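Local coordinates for beta-d-glucoside glucohydrolase (Hypocrea jecorina, PDB 3ZZ1), which probably hydrolyses terminal, non-reducing beta-D-glucosyl residues with release of beta-D-glucose, as a secreted family 3 glycoside hydrolase of cellulose degradation, at residues Gly131-Leu136 and Ile557-Phe562; Ser199-Tyr204 and Met234-Ala239; Leu333-Ala338 and Lys498-Ala503; Asn388-Val393 and Pro506-Gly511; Val617-Ala622 and Gly665-Asn670. All blocks are in the same frame, centred on the assembly; numbering follows the deposited sequence.

Contact 1: Gly131-Leu136 and Ile557-Phe562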
# COMPACT_ATOMS: atom_id res chain seq x y z
N GLY A 131 -1.95 0.59 -4.24
CA GLY A 131 -2.64 0.54 -5.53
C GLY A 131 -2.46 -0.79 -6.25
O GLY A 131 -1.84 -1.71 -5.72
N VAL A 132 -2.98 -0.86 -7.48
CA VAL A 132 -3.13 -2.11 -8.24
C VAL A 132 -1.92 -2.52 -9.07
O VAL A 132 -1.88 -3.62 -9.63
CB VAL A 132 -4.34 -2.02 -9.22
CG1 VAL A 132 -5.63 -1.75 -8.47
CG2 VAL A 132 -4.09 -0.95 -10.27
N ASP A 133 -0.93 -1.62 -9.18
CA ASP A 133 0.17 -1.82 -10.11
C ASP A 133 1.40 -2.39 -9.41
O ASP A 133 1.87 -1.81 -8.43
CB ASP A 133 0.50 -0.51 -10.83
CG ASP A 133 1.67 -0.65 -11.79
OD1 ASP A 133 1.48 -1.12 -12.93
OD2 ASP A 133 2.79 -0.28 -11.39
N PRO A 134 1.93 -3.52 -9.91
CA PRO A 134 3.06 -4.19 -9.27
C PRO A 134 4.34 -3.34 -9.32
O PRO A 134 5.11 -3.35 -8.37
CB PRO A 134 3.23 -5.46 -10.10
CG PRO A 134 2.68 -5.13 -11.43
CD PRO A 134 1.56 -4.16 -11.19
N TYR A 135 4.54 -2.60 -10.41
CA TYR A 135 5.70 -1.72 -10.52
C TYR A 135 5.66 -0.61 -9.47
O TYR A 135 6.60 -0.48 -8.68
CB TYR A 135 5.86 -1.13 -11.94
CG TYR A 135 7.02 -0.17 -12.05
CD1 TYR A 135 6.86 1.19 -11.75
CD2 TYR A 135 8.29 -0.62 -12.42
CE1 TYR A 135 7.94 2.08 -11.83
CE2 TYR A 135 9.37 0.26 -12.50
CZ TYR A 135 9.19 1.61 -12.21
OH TYR A 135 10.25 2.47 -12.29
N LEU A 136 4.58 0.17 -9.46
CA LEU A 136 4.40 1.25 -8.48
C LEU A 136 4.45 0.74 -7.04
O LEU A 136 5.18 1.29 -6.22
CB LEU A 136 3.09 2.01 -8.73
CG LEU A 136 2.59 3.00 -7.65
CD1 LEU A 136 3.60 4.11 -7.38
CD2 LEU A 136 1.23 3.60 -8.02
N ILE A 557 -5.34 -7.49 -14.67
CA ILE A 557 -6.12 -6.87 -13.60
C ILE A 557 -6.21 -5.35 -13.79
O ILE A 557 -5.34 -4.74 -14.43
CB ILE A 557 -5.58 -7.21 -12.18
CG1 ILE A 557 -4.20 -6.57 -11.92
CG2 ILE A 557 -5.55 -8.73 -11.97
CD1 ILE A 557 -3.76 -6.56 -10.45
N ASP A 558 -7.28 -4.76 -13.24
CA ASP A 558 -7.51 -3.31 -13.29
C ASP A 558 -7.30 -2.75 -14.70
O ASP A 558 -7.90 -3.24 -15.65
CB ASP A 558 -6.65 -2.59 -12.23
CG ASP A 558 -7.12 -1.16 -11.96
OD1 ASP A 558 -8.07 -0.96 -11.17
OD2 ASP A 558 -6.51 -0.23 -12.53
N TYR A 559 -6.42 -1.76 -14.85
CA TYR A 559 -6.26 -1.05 -16.12
C TYR A 559 -5.81 -1.94 -17.28
O TYR A 559 -6.09 -1.65 -18.44
CB TYR A 559 -5.34 0.17 -15.98
CG TYR A 559 -3.86 -0.12 -15.81
CD1 TYR A 559 -3.02 -0.21 -16.92
CD2 TYR A 559 -3.29 -0.26 -14.54
CE1 TYR A 559 -1.66 -0.47 -16.78
CE2 TYR A 559 -1.93 -0.52 -14.39
CZ TYR A 559 -1.12 -0.62 -15.52
OH TYR A 559 0.23 -0.87 -15.40
N LYS A 560 -5.13 -3.04 -16.95
CA LYS A 560 -4.69 -4.01 -17.96
C LYS A 560 -5.88 -4.74 -18.57
O LYS A 560 -5.88 -5.04 -19.76
CB LYS A 560 -3.68 -4.99 -17.34
CG LYS A 560 -2.44 -4.32 -16.77
CD LYS A 560 -1.77 -5.16 -15.70
CE LYS A 560 -0.50 -4.48 -15.22
NZ LYS A 560 0.12 -5.22 -14.09
N HIS A 561 -6.90 -5.01 -17.76
CA HIS A 561 -8.15 -5.58 -18.25
C HIS A 561 -8.93 -4.57 -19.11
O HIS A 561 -9.47 -4.92 -20.16
CB HIS A 561 -9.03 -6.09 -17.10
CG HIS A 561 -10.47 -6.23 -17.46
ND1 HIS A 561 -10.93 -7.13 -18.41
CD2 HIS A 561 -11.57 -5.57 -17.02
CE1 HIS A 561 -12.24 -7.02 -18.53
NE2 HIS A 561 -12.65 -6.08 -17.69
N PHE A 562 -8.98 -3.32 -18.65
CA PHE A 562 -9.69 -2.26 -19.36
C PHE A 562 -9.08 -1.97 -20.72
O PHE A 562 -9.80 -1.71 -21.68
CB PHE A 562 -9.77 -0.99 -18.50
CG PHE A 562 -10.82 -1.07 -17.42
CD1 PHE A 562 -10.62 -1.87 -16.29
CD2 PHE A 562 -12.00 -0.35 -17.53
CE1 PHE A 562 -11.58 -1.95 -15.30
CE2 PHE A 562 -12.98 -0.42 -16.54
CZ PHE A 562 -12.76 -1.22 -15.42
O HOH W 1 -1.62 -4.39 -12.12

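Contact 2: Ser199-Tyr204 and Met234-Ala239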
# COMPACT_ATOMS: atom_id res chain seq x y z
N SER A 199 11.92 -9.03 7.27
CA SER A 199 10.96 -10.11 7.42
C SER A 199 9.83 -10.03 6.39
O SER A 199 9.59 -8.99 5.77
CB SER A 199 10.37 -10.09 8.83
OG SER A 199 9.53 -11.20 9.04
N VAL A 200 9.16 -11.16 6.22
CA VAL A 200 8.01 -11.30 5.35
C VAL A 200 6.98 -12.06 6.16
O VAL A 200 7.32 -13.00 6.89
CB VAL A 200 8.38 -12.09 4.07
CG1 VAL A 200 7.15 -12.48 3.28
CG2 VAL A 200 9.35 -11.28 3.19
N MET A 201 5.72 -11.64 6.08
CA MET A 201 4.65 -12.35 6.77
C MET A 201 3.83 -13.17 5.78
O MET A 201 3.31 -12.63 4.79
CB MET A 201 3.74 -11.36 7.52
CG MET A 201 2.58 -12.00 8.26
SD MET A 201 1.30 -10.81 8.76
CE MET A 201 2.18 -9.84 9.98
N CYS A 202 3.71 -14.48 6.03
CA CYS A 202 2.88 -15.35 5.19
C CYS A 202 1.39 -15.24 5.55
O CYS A 202 1.04 -14.96 6.70
CB CYS A 202 3.36 -16.81 5.21
SG CYS A 202 3.56 -17.59 6.83
N SER A 203 0.53 -15.45 4.55
CA SER A 203 -0.88 -15.08 4.64
C SER A 203 -1.80 -16.17 5.20
O SER A 203 -1.38 -17.31 5.39
CB SER A 203 -1.39 -14.61 3.27
OG SER A 203 -1.25 -15.63 2.29
N TYR A 204 -3.06 -15.79 5.44
CA TYR A 204 -4.09 -16.71 5.94
C TYR A 204 -4.53 -17.76 4.92
O TYR A 204 -4.94 -18.86 5.29
CB TYR A 204 -5.33 -15.94 6.40
CG TYR A 204 -5.21 -15.34 7.78
CD1 TYR A 204 -5.10 -16.15 8.91
CD2 TYR A 204 -5.24 -13.96 7.96
CE1 TYR A 204 -5.00 -15.60 10.18
CE2 TYR A 204 -5.14 -13.40 9.22
CZ TYR A 204 -5.02 -14.22 10.33
OH TYR A 204 -4.92 -13.66 11.57
N MET A 234 7.46 -14.92 9.10
CA MET A 234 6.54 -15.08 10.21
C MET A 234 5.15 -15.36 9.66
O MET A 234 4.86 -15.05 8.50
CB MET A 234 6.53 -13.82 11.09
CG MET A 234 5.69 -12.65 10.55
SD MET A 234 5.73 -11.19 11.61
CE MET A 234 7.40 -10.60 11.33
N THR A 235 4.30 -15.96 10.48
CA THR A 235 2.91 -16.21 10.12
C THR A 235 2.10 -14.96 10.39
O THR A 235 2.44 -14.18 11.28
CB THR A 235 2.29 -17.36 10.95
OG1 THR A 235 2.32 -17.02 12.34
CG2 THR A 235 3.02 -18.67 10.75
N ASP A 236 1.03 -14.77 9.63
CA ASP A 236 -0.03 -13.86 10.05
C ASP A 236 -0.61 -14.48 11.33
O ASP A 236 -0.23 -15.59 11.70
CB ASP A 236 -1.08 -13.70 8.94
CG ASP A 236 -1.88 -12.40 9.08
OD1 ASP A 236 -2.04 -11.88 10.20
OD2 ASP A 236 -2.38 -11.91 8.05
N TRP A 237 -1.50 -13.77 12.01
CA TRP A 237 -1.85 -14.15 13.38
C TRP A 237 -2.74 -15.41 13.46
O TRP A 237 -3.92 -15.37 13.12
CB TRP A 237 -2.43 -12.95 14.15
CG TRP A 237 -1.42 -12.26 15.06
CD1 TRP A 237 -1.60 -11.93 16.37
CD2 TRP A 237 -0.08 -11.86 14.72
NE1 TRP A 237 -0.47 -11.33 16.87
CE2 TRP A 237 0.48 -11.28 15.88
CE3 TRP A 237 0.70 -11.93 13.56
CZ2 TRP A 237 1.79 -10.77 15.91
CZ3 TRP A 237 2.00 -11.42 13.59
CH2 TRP A 237 2.53 -10.85 14.76
N ASN A 238 -2.13 -16.50 13.91
CA ASN A 238 -2.73 -17.85 13.91
C ASN A 238 -2.98 -18.38 12.49
O ASN A 238 -3.97 -19.06 12.23
CB ASN A 238 -4.00 -17.92 14.77
CG ASN A 238 -4.39 -19.36 15.15
OD1 ASN A 238 -3.57 -20.13 15.64
ND2 ASN A 238 -5.65 -19.71 14.91
N ALA A 239 -2.07 -18.04 11.57
CA ALA A 239 -2.11 -18.54 10.19
C ALA A 239 -1.30 -19.85 10.01
O ALA A 239 -1.18 -20.35 8.88
CB ALA A 239 -1.63 -17.46 9.23
O HOH W 2 -1.25 -20.05 6.17
O HOH W 3 -3.04 -12.83 5.67

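Contact 3: Leu333-Ala338 and Lys498-Ala503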
# COMPACT_ATOMS: atom_id res chain seq x y z
N LEU A 333 -7.86 15.37 -8.15
CA LEU A 333 -8.94 16.16 -8.71
C LEU A 333 -9.44 15.43 -9.95
O LEU A 333 -8.67 15.22 -10.89
CB LEU A 333 -8.48 17.58 -9.03
CG LEU A 333 -9.51 18.55 -9.62
CD1 LEU A 333 -10.58 18.92 -8.59
CD2 LEU A 333 -8.82 19.80 -10.17
N LEU A 334 -10.71 15.03 -9.93
CA LEU A 334 -11.29 14.20 -10.99
C LEU A 334 -12.07 15.02 -12.00
O LEU A 334 -12.04 14.74 -13.20
CB LEU A 334 -12.21 13.13 -10.38
CG LEU A 334 -11.59 12.00 -9.55
CD1 LEU A 334 -12.69 11.13 -8.94
CD2 LEU A 334 -10.62 11.15 -10.37
N LYS A 335 -12.79 16.02 -11.50
CA LYS A 335 -13.59 16.90 -12.35
C LYS A 335 -13.46 18.33 -11.84
O LYS A 335 -13.57 18.58 -10.64
CB LYS A 335 -15.05 16.45 -12.32
CG LYS A 335 -15.87 16.88 -13.51
CD LYS A 335 -17.35 16.68 -13.21
CE LYS A 335 -18.18 16.52 -14.47
NZ LYS A 335 -18.23 17.75 -15.28
N ASN A 336 -13.23 19.25 -12.77
CA ASN A 336 -13.17 20.67 -12.43
C ASN A 336 -13.72 21.52 -13.57
O ASN A 336 -13.01 22.30 -14.20
CB ASN A 336 -11.74 21.09 -12.06
CG ASN A 336 -11.69 22.47 -11.41
OD1 ASN A 336 -10.65 23.13 -11.43
ND2 ASN A 336 -12.80 22.91 -10.83
N ASP A 337 -15.02 21.35 -13.82
CA ASP A 337 -15.73 22.08 -14.85
C ASP A 337 -15.91 23.54 -14.45
O ASP A 337 -16.05 23.85 -13.26
CB ASP A 337 -17.09 21.44 -15.12
CG ASP A 337 -17.04 20.36 -16.19
OD1 ASP A 337 -15.94 19.81 -16.46
OD2 ASP A 337 -18.11 20.06 -16.76
N ALA A 338 -15.89 24.42 -15.45
CA ALA A 338 -16.05 25.86 -15.27
C ALA A 338 -15.02 26.47 -14.32
O ALA A 338 -15.17 27.61 -13.88
CB ALA A 338 -17.48 26.20 -14.81
N LYS A 498 -20.13 20.36 -10.37
CA LYS A 498 -19.11 21.01 -11.19
C LYS A 498 -17.71 20.51 -10.86
O LYS A 498 -16.83 20.53 -11.73
CB LYS A 498 -19.18 22.54 -11.03
CG LYS A 498 -20.49 23.16 -11.47
CD LYS A 498 -20.62 23.21 -12.99
CE LYS A 498 -22.02 23.67 -13.41
NZ LYS A 498 -22.54 24.74 -12.50
N ALA A 499 -17.50 20.09 -9.62
CA ALA A 499 -16.20 19.56 -9.20
C ALA A 499 -16.32 18.28 -8.40
O ALA A 499 -17.22 18.14 -7.56
CB ALA A 499 -15.42 20.60 -8.42
N VAL A 500 -15.41 17.34 -8.67
CA VAL A 500 -15.30 16.11 -7.89
C VAL A 500 -13.87 15.96 -7.37
O VAL A 500 -12.91 15.89 -8.14
CB VAL A 500 -15.72 14.86 -8.71
CG1 VAL A 500 -15.59 13.60 -7.86
CG2 VAL A 500 -17.14 15.00 -9.23
N VAL A 501 -13.75 15.94 -6.04
CA VAL A 501 -12.48 15.85 -5.35
C VAL A 501 -12.34 14.46 -4.73
O VAL A 501 -12.98 14.15 -3.72
CB VAL A 501 -12.37 16.92 -4.23
CG1 VAL A 501 -10.99 16.89 -3.59
CG2 VAL A 501 -12.67 18.31 -4.78
N TRP A 502 -11.52 13.62 -5.36
CA TRP A 502 -11.18 12.31 -4.82
C TRP A 502 -10.09 12.52 -3.77
O TRP A 502 -8.89 12.52 -4.08
CB TRP A 502 -10.71 11.37 -5.93
CG TRP A 502 -10.73 9.91 -5.55
CD1 TRP A 502 -9.66 9.15 -5.16
CD2 TRP A 502 -11.87 9.04 -5.52
NE1 TRP A 502 -10.07 7.85 -4.90
CE2 TRP A 502 -11.42 7.76 -5.11
CE3 TRP A 502 -13.24 9.22 -5.80
CZ2 TRP A 502 -12.29 6.67 -4.97
CZ3 TRP A 502 -14.10 8.12 -5.67
CH2 TRP A 502 -13.62 6.87 -5.25
N ALA A 503 -10.51 12.70 -2.53
CA ALA A 503 -9.60 13.09 -1.46
C ALA A 503 -8.85 11.90 -0.84
O ALA A 503 -7.84 12.09 -0.17
CB ALA A 503 -10.35 13.87 -0.40

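Contact 4: Asn388-Val393 and Pro506-Gly511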
# COMPACT_ATOMS: atom_id res chain seq x y z
N ASN A 388 -4.90 4.67 16.57
CA ASN A 388 -5.51 5.80 17.27
C ASN A 388 -5.06 7.14 16.70
O ASN A 388 -3.88 7.31 16.35
CB ASN A 388 -5.13 5.77 18.75
CG ASN A 388 -5.72 4.60 19.50
OD1 ASN A 388 -5.00 3.88 20.21
ND2 ASN A 388 -7.03 4.40 19.38
N TYR A 389 -6.00 8.08 16.61
CA TYR A 389 -5.69 9.45 16.22
C TYR A 389 -5.24 10.26 17.44
O TYR A 389 -5.92 10.29 18.46
CB TYR A 389 -6.91 10.14 15.60
CG TYR A 389 -7.30 9.59 14.25
CD1 TYR A 389 -6.43 9.67 13.16
CD2 TYR A 389 -8.55 9.00 14.06
CE1 TYR A 389 -6.79 9.16 11.91
CE2 TYR A 389 -8.92 8.50 12.82
CZ TYR A 389 -8.04 8.58 11.75
OH TYR A 389 -8.42 8.09 10.53
N PRO A 390 -4.08 10.93 17.33
CA PRO A 390 -3.68 11.83 18.41
C PRO A 390 -4.52 13.11 18.37
O PRO A 390 -4.69 13.79 19.38
CB PRO A 390 -2.21 12.12 18.10
CG PRO A 390 -2.09 11.93 16.62
CD PRO A 390 -3.05 10.83 16.28
N TYR A 391 -5.02 13.42 17.17
CA TYR A 391 -5.95 14.52 16.92
C TYR A 391 -6.55 14.23 15.55
O TYR A 391 -6.11 13.30 14.86
CB TYR A 391 -5.23 15.88 16.93
CG TYR A 391 -4.21 16.03 15.83
CD1 TYR A 391 -2.89 15.60 16.01
CD2 TYR A 391 -4.55 16.61 14.61
CE1 TYR A 391 -1.95 15.73 15.00
CE2 TYR A 391 -3.62 16.75 13.59
CZ TYR A 391 -2.32 16.31 13.79
OH TYR A 391 -1.39 16.44 12.79
N PHE A 392 -7.54 15.02 15.15
CA PHE A 392 -8.12 14.90 13.82
C PHE A 392 -8.69 16.23 13.38
O PHE A 392 -9.55 16.80 14.06
CB PHE A 392 -9.22 13.82 13.80
CG PHE A 392 -9.59 13.35 12.41
CD1 PHE A 392 -10.36 14.16 11.57
CD2 PHE A 392 -9.18 12.10 11.96
CE1 PHE A 392 -10.70 13.73 10.29
CE2 PHE A 392 -9.52 11.66 10.67
CZ PHE A 392 -10.29 12.47 9.84
N VAL A 393 -8.21 16.72 12.24
CA VAL A 393 -8.70 17.97 11.65
C VAL A 393 -9.83 17.68 10.66
O VAL A 393 -9.58 17.26 9.53
CB VAL A 393 -7.57 18.77 10.95
CG1 VAL A 393 -8.06 20.14 10.51
CG2 VAL A 393 -6.35 18.91 11.86
N PRO A 506 -6.93 10.51 4.20
CA PRO A 506 -5.97 11.52 4.64
C PRO A 506 -5.47 11.39 6.08
O PRO A 506 -4.57 12.13 6.49
CB PRO A 506 -6.76 12.82 4.49
CG PRO A 506 -8.16 12.41 4.75
CD PRO A 506 -8.31 11.02 4.20
N SER A 507 -6.06 10.48 6.85
CA SER A 507 -5.78 10.37 8.28
C SER A 507 -6.04 11.70 9.02
O SER A 507 -6.95 12.46 8.65
CB SER A 507 -4.37 9.84 8.53
OG SER A 507 -4.17 9.57 9.90
N GLN A 508 -5.22 11.99 10.03
CA GLN A 508 -5.44 13.10 10.97
C GLN A 508 -5.42 14.51 10.35
O GLN A 508 -5.93 15.46 10.95
CB GLN A 508 -4.43 13.03 12.12
CG GLN A 508 -2.98 13.23 11.69
CD GLN A 508 -1.97 12.70 12.69
OE1 GLN A 508 -2.12 11.60 13.22
NE2 GLN A 508 -0.93 13.48 12.94
N GLU A 509 -4.83 14.64 9.16
CA GLU A 509 -4.69 15.96 8.52
C GLU A 509 -5.75 16.23 7.46
O GLU A 509 -5.60 17.14 6.64
CB GLU A 509 -3.28 16.12 7.93
CG GLU A 509 -2.19 16.41 8.97
CD GLU A 509 -2.33 17.78 9.63
OE1 GLU A 509 -2.70 18.76 8.95
OE2 GLU A 509 -2.06 17.88 10.84
N SER A 510 -6.83 15.45 7.49
CA SER A 510 -7.92 15.57 6.51
C SER A 510 -8.26 17.01 6.10
O SER A 510 -8.12 17.37 4.92
CB SER A 510 -9.18 14.88 7.04
OG SER A 510 -10.25 15.00 6.12
N GLY A 511 -8.71 17.81 7.06
CA GLY A 511 -9.22 19.15 6.79
C GLY A 511 -8.20 20.13 6.24
O GLY A 511 -8.49 20.87 5.29

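Contact 5: Val617-Ala622 and Gly665-Asn670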
# COMPACT_ATOMS: atom_id res chain seq x y z
N VAL A 617 14.90 6.47 -20.07
CA VAL A 617 13.96 7.22 -20.88
C VAL A 617 13.75 8.60 -20.26
O VAL A 617 13.52 8.72 -19.05
CB VAL A 617 12.60 6.46 -21.05
CG1 VAL A 617 11.62 7.28 -21.89
CG2 VAL A 617 12.81 5.11 -21.71
N THR A 618 13.85 9.63 -21.10
CA THR A 618 13.78 11.02 -20.68
C THR A 618 12.74 11.81 -21.49
O THR A 618 12.61 11.62 -22.70
CB THR A 618 15.17 11.70 -20.83
OG1 THR A 618 16.13 11.03 -20.00
CG2 THR A 618 15.12 13.15 -20.45
N VAL A 619 12.00 12.68 -20.80
CA VAL A 619 11.09 13.64 -21.43
C VAL A 619 11.21 14.99 -20.72
O VAL A 619 11.59 15.05 -19.55
CB VAL A 619 9.59 13.21 -21.38
CG1 VAL A 619 9.28 12.16 -22.41
CG2 VAL A 619 9.18 12.76 -19.97
N ASP A 620 10.88 16.06 -21.44
CA ASP A 620 10.79 17.39 -20.86
C ASP A 620 9.34 17.69 -20.52
O ASP A 620 8.44 17.33 -21.27
CB ASP A 620 11.33 18.45 -21.82
CG ASP A 620 12.83 18.36 -22.00
OD1 ASP A 620 13.48 17.63 -21.22
OD2 ASP A 620 13.35 19.02 -22.93
N ILE A 621 9.13 18.34 -19.38
CA ILE A 621 7.80 18.76 -18.99
C ILE A 621 7.82 20.25 -18.66
O ILE A 621 8.61 20.70 -17.83
CB ILE A 621 7.27 17.96 -17.78
CG1 ILE A 621 7.34 16.46 -18.07
CG2 ILE A 621 5.83 18.37 -17.45
CD1 ILE A 621 7.45 15.63 -16.83
N ALA A 622 6.95 21.00 -19.33
CA ALA A 622 6.79 22.43 -19.09
C ALA A 622 5.39 22.74 -18.60
O ALA A 622 4.41 22.16 -19.07
CB ALA A 622 7.11 23.23 -20.36
N GLY A 665 11.22 21.17 -16.88
CA GLY A 665 11.97 20.21 -16.07
C GLY A 665 12.15 18.86 -16.75
O GLY A 665 11.38 18.49 -17.64
N THR A 666 13.16 18.12 -16.29
CA THR A 666 13.48 16.81 -16.85
C THR A 666 12.85 15.69 -16.03
O THR A 666 13.05 15.61 -14.82
CB THR A 666 15.00 16.58 -16.89
OG1 THR A 666 15.63 17.62 -17.65
CG2 THR A 666 15.33 15.22 -17.51
N ALA A 667 12.10 14.82 -16.70
CA ALA A 667 11.62 13.59 -16.10
C ALA A 667 12.47 12.43 -16.61
O ALA A 667 12.53 12.17 -17.81
CB ALA A 667 10.16 13.36 -16.41
N THR A 668 13.13 11.74 -15.68
CA THR A 668 14.03 10.64 -16.01
C THR A 668 13.47 9.32 -15.50
O THR A 668 13.24 9.16 -14.31
CB THR A 668 15.43 10.89 -15.40
OG1 THR A 668 15.99 12.08 -15.96
CG2 THR A 668 16.37 9.70 -15.67
N PHE A 669 13.25 8.38 -16.42
CA PHE A 669 12.82 7.04 -16.05
C PHE A 669 13.95 6.05 -16.25
O PHE A 669 14.34 5.76 -17.38
CB PHE A 669 11.58 6.62 -16.85
CG PHE A 669 10.51 7.67 -16.94
CD1 PHE A 669 9.69 7.95 -15.85
CD2 PHE A 669 10.34 8.40 -18.11
CE1 PHE A 669 8.70 8.93 -15.93
CE2 PHE A 669 9.36 9.39 -18.20
CZ PHE A 669 8.53 9.65 -17.11
N ASN A 670 14.48 5.53 -15.15
CA ASN A 670 15.50 4.50 -15.19
C ASN A 670 14.88 3.12 -15.29
O ASN A 670 14.04 2.74 -14.47
CB ASN A 670 16.43 4.60 -13.97
CG ASN A 670 17.23 5.89 -13.97
OD1 ASN A 670 17.70 6.34 -15.01
ND2 ASN A 670 17.40 6.48 -12.79
O HOH W 4 17.90 11.79 -17.76

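Contact 1: Gly131-Leu136 and Ile557-Phe562
Tyr559 donates its hydroxyl proton to Asp133, with OH 2.8 Å from OD1. The oxygen is met on its anti side, 28° out of the carboxylate plane, and the hydroxyl oxygen in turn bonds to Leu651 N, so both its donor and its acceptor are used. A first torsion of 73° puts the Tyr559 ring between backbone N and carbonyl carbon, which turns its phenol end across to the aspartate. The other carboxylate oxygen, Asp133 OD2, takes the N-H of Leu136 at 2.7 Å in an almost straight bond (174°). Two different partners thus fix the carboxylate in rotation. Lys560, extended beyond CG, brings NZ up to the Pro134 ring, 3.4 Å from CD. Its ammonium donates a hydrogen bond to a water 2.8 Å from NZ, and this water donates to Val132 O at 2.6 Å. Val132 packs its apolar branches over the Asp558 carboxylate, CG2 being 3.4 Å from OD2, an oxygen already hydrogen-bonded to Thr531 OG1. Proline suits the start of a helix, where no N-H is needed. The whole is a classic aspartate N-cap on helix 134-150, secured from helix 559-564 across the join between the N- and C-terminal family 3 regions.

Contact 2: Ser199-Tyr204 and Met234-Ala239
Met201 pairs with Met234 on neighbouring parallel strands, and its side chain slants across its partner's before running on into the turn beyond. Its CB rests on Met234 CG at 3.8 Å. With CG anti to the backbone N, the chain heads along the second strand: CG lies 3.5 Å from Asp236 N, and SD is 3.6 Å from Asp236 CG. A bend at chi3 (-67°) then brings CE to Trp237 CZ3 at 3.9 Å. A flexible, unbranched thioether suits such a course. Backbone bonds join Met234 N to Val200 O, Cys202 N to Met234 O and Asp236 N to Cys202 O. Beyond the strands, Tyr204 OH donates to Trp237 O across a short 2.5 Å, the donor tilted 18° from the carbonyl plane, while Asp236 CB makes a CH-pi contact over the face of the tyrosine ring. The Asp236 carboxylate is held through both oxygens: OD1 takes the N-H of Trp237 (2.7 Å to N), and OD2 accepts from a water 2.6 Å away that itself accepts from Tyr204 N. Asn238, with its positive phi, fits the third place of the type II turn. The strands form a beta-alpha-beta unit of the TIM-barrel-like domain, in which helix 216-226 covers Val200 and Cys202, Cys213 closes a disulfide to Cys202, and strand 154-160 flanks 199-202 on its other edge.

Contact 3: Leu333-Ala338 and Lys498-Ala503
Val500 O is gripped by two successive amides, Leu334 N at 3.0 Å and, in a weak bond, Lys335 N at 3.4 Å. This is the classic beta bulge: two residues of strand 332-336 face one of the antiparallel strand 497-502, and the register slips by one. The same Val500 returns a bond through its N to Lys335 O at 3.0 Å, the donor tilted 29° from the carbonyl plane. Farther along, Asp337 N binds Lys498 O at 2.9 Å, so pairing resumes past the bulge. The bulge points Leu334 at the second strand, where its CD1 packs 3.6 Å from Trp502 CB and also touches Val500 CG1; this one methyl serves both, as suits a buried apolar leucine. Small or beta-branched residues, Ala499, Val500 and Val501, suit a strand buried in the mixed sheet, whose next member is strand 476-482. Leu334 O bonds to Tyr575 OH outside the pair, and Lys498 turns its ammonium to Ser474 O. Lys335 is partly exposed, suiting its long charged chain, and lays its methylenes near Lys498 O. A bend at chi4 (-67°) turns its end onward past the strand, where NZ makes a salt bridge of 2.7 Å with Asp337 OD2.

Contact 4: Asn388-Val393 and Pro506-Gly511
Tyr391 and Glu509 form the tight polar end of this contact, where a loop leading to helix 395-404 is tied to the start of helix 510-518, with Glu509 at the N-cap position. Tyr391 OH donates to Glu509 OE2 at 2.5 Å, and the carboxylate oxygen accepts with its anti lone pair, ring and carboxylate planes being 70° apart. Tyr391 CG, between backbone N and carbonyl carbon (chi1 64°), swings the ring across Gln508 to reach Glu509. The hydroxyl also receives a weak bond from Gln508 NE2 at 3.0 Å. Gln508 is well chosen for three tasks: its CB lies over the Tyr391 ring in a CH-pi contact, its amide N-H serves the hydroxyl, and OE1 accepts from Ala74 N. The backbones are bonded too. Val393 N binds Gln508 O at 2.9 Å, nearly straight (171°), and Val393 O takes the N-H of Gly511 at 2.7 Å. Having no side chain, Gly511 lets this carbonyl come in close. Looser packing, by touch alone, is found at Pro390 and Phe392. Here Pro390 CD merely touches Gln508 OE1, and the Phe392 ring leans obliquely on Ser510 CB at 3.8 Å. Phe392 also sets an edge over the face of the buried Tyr389. At the rim of that ring, in its plane, Ser507 OG stands 3.3 Å from Tyr389 CE1 while bonding to Ala74 O.

Contact 5: Val617-Ala622 and Gly665-Asn670
Val619 CG2 touches both Ala667 CB (3.7 Å) and Phe669 CE2 (3.8 Å), and Ile621 CD1 reaches the same Ala667 CB at 3.6 Å. The small alanine thus lies between larger apolar groups. CG2 of Val619 occupies the place between backbone N and carbonyl carbon, from which it can meet both partners. The opposite face carries threonines and Asp620; Thr618 and Thr666 meet through their methyls, CG2 to CG2 at 3.6 Å, while Thr618 and Thr668 stand side by side and share a water, 3.0 Å from Thr618 OG1 and 2.6 Å from Thr668 OG1. What positions both faces is a regular antiparallel pairing, with N-H and C=O exchanged reciprocally at Val617-Phe669, Val619-Ala667 and Ile621-Gly665. The N-H of Val617 meets Phe669 O at 2.8 Å, almost in line (174°). Farther out, strand 582-591 binds the other edge of 613-623, while strands 629-638 and 650-659 pack on the Val619 and Phe669 side as the second sheet of the fibronectin type III-like sandwich. The chemistry implies an amphipathic sheet: beta-branched and aromatic groups are buried toward the sandwich core, whereas threonines on the more exposed face suit a strand by beta-branching, and two hold a water.

In the fold
From the N terminus, the chain passes residues 131-136, the first half of contact 1, whose partner comes more than 400 residues later; contacts 2, 3 and 4 all fall within this long loop. Contact 2 closes a short local loop in the TIM-barrel-like domain. In the C-terminal family 3 region, contacts 3 and 4 cross: their segments alternate, and strand 497-502 is followed by helix 510-518, linking sheet pairing to the loop-to-helix tie. Contact 1 then closes, tying the two regions together. Contact 5 follows in series and pairs strands of the fibronectin type III-like part, with nearest atoms about 4 Å from contact 1. Contacts 2 and 3 lie on opposite sides of the chain's centre.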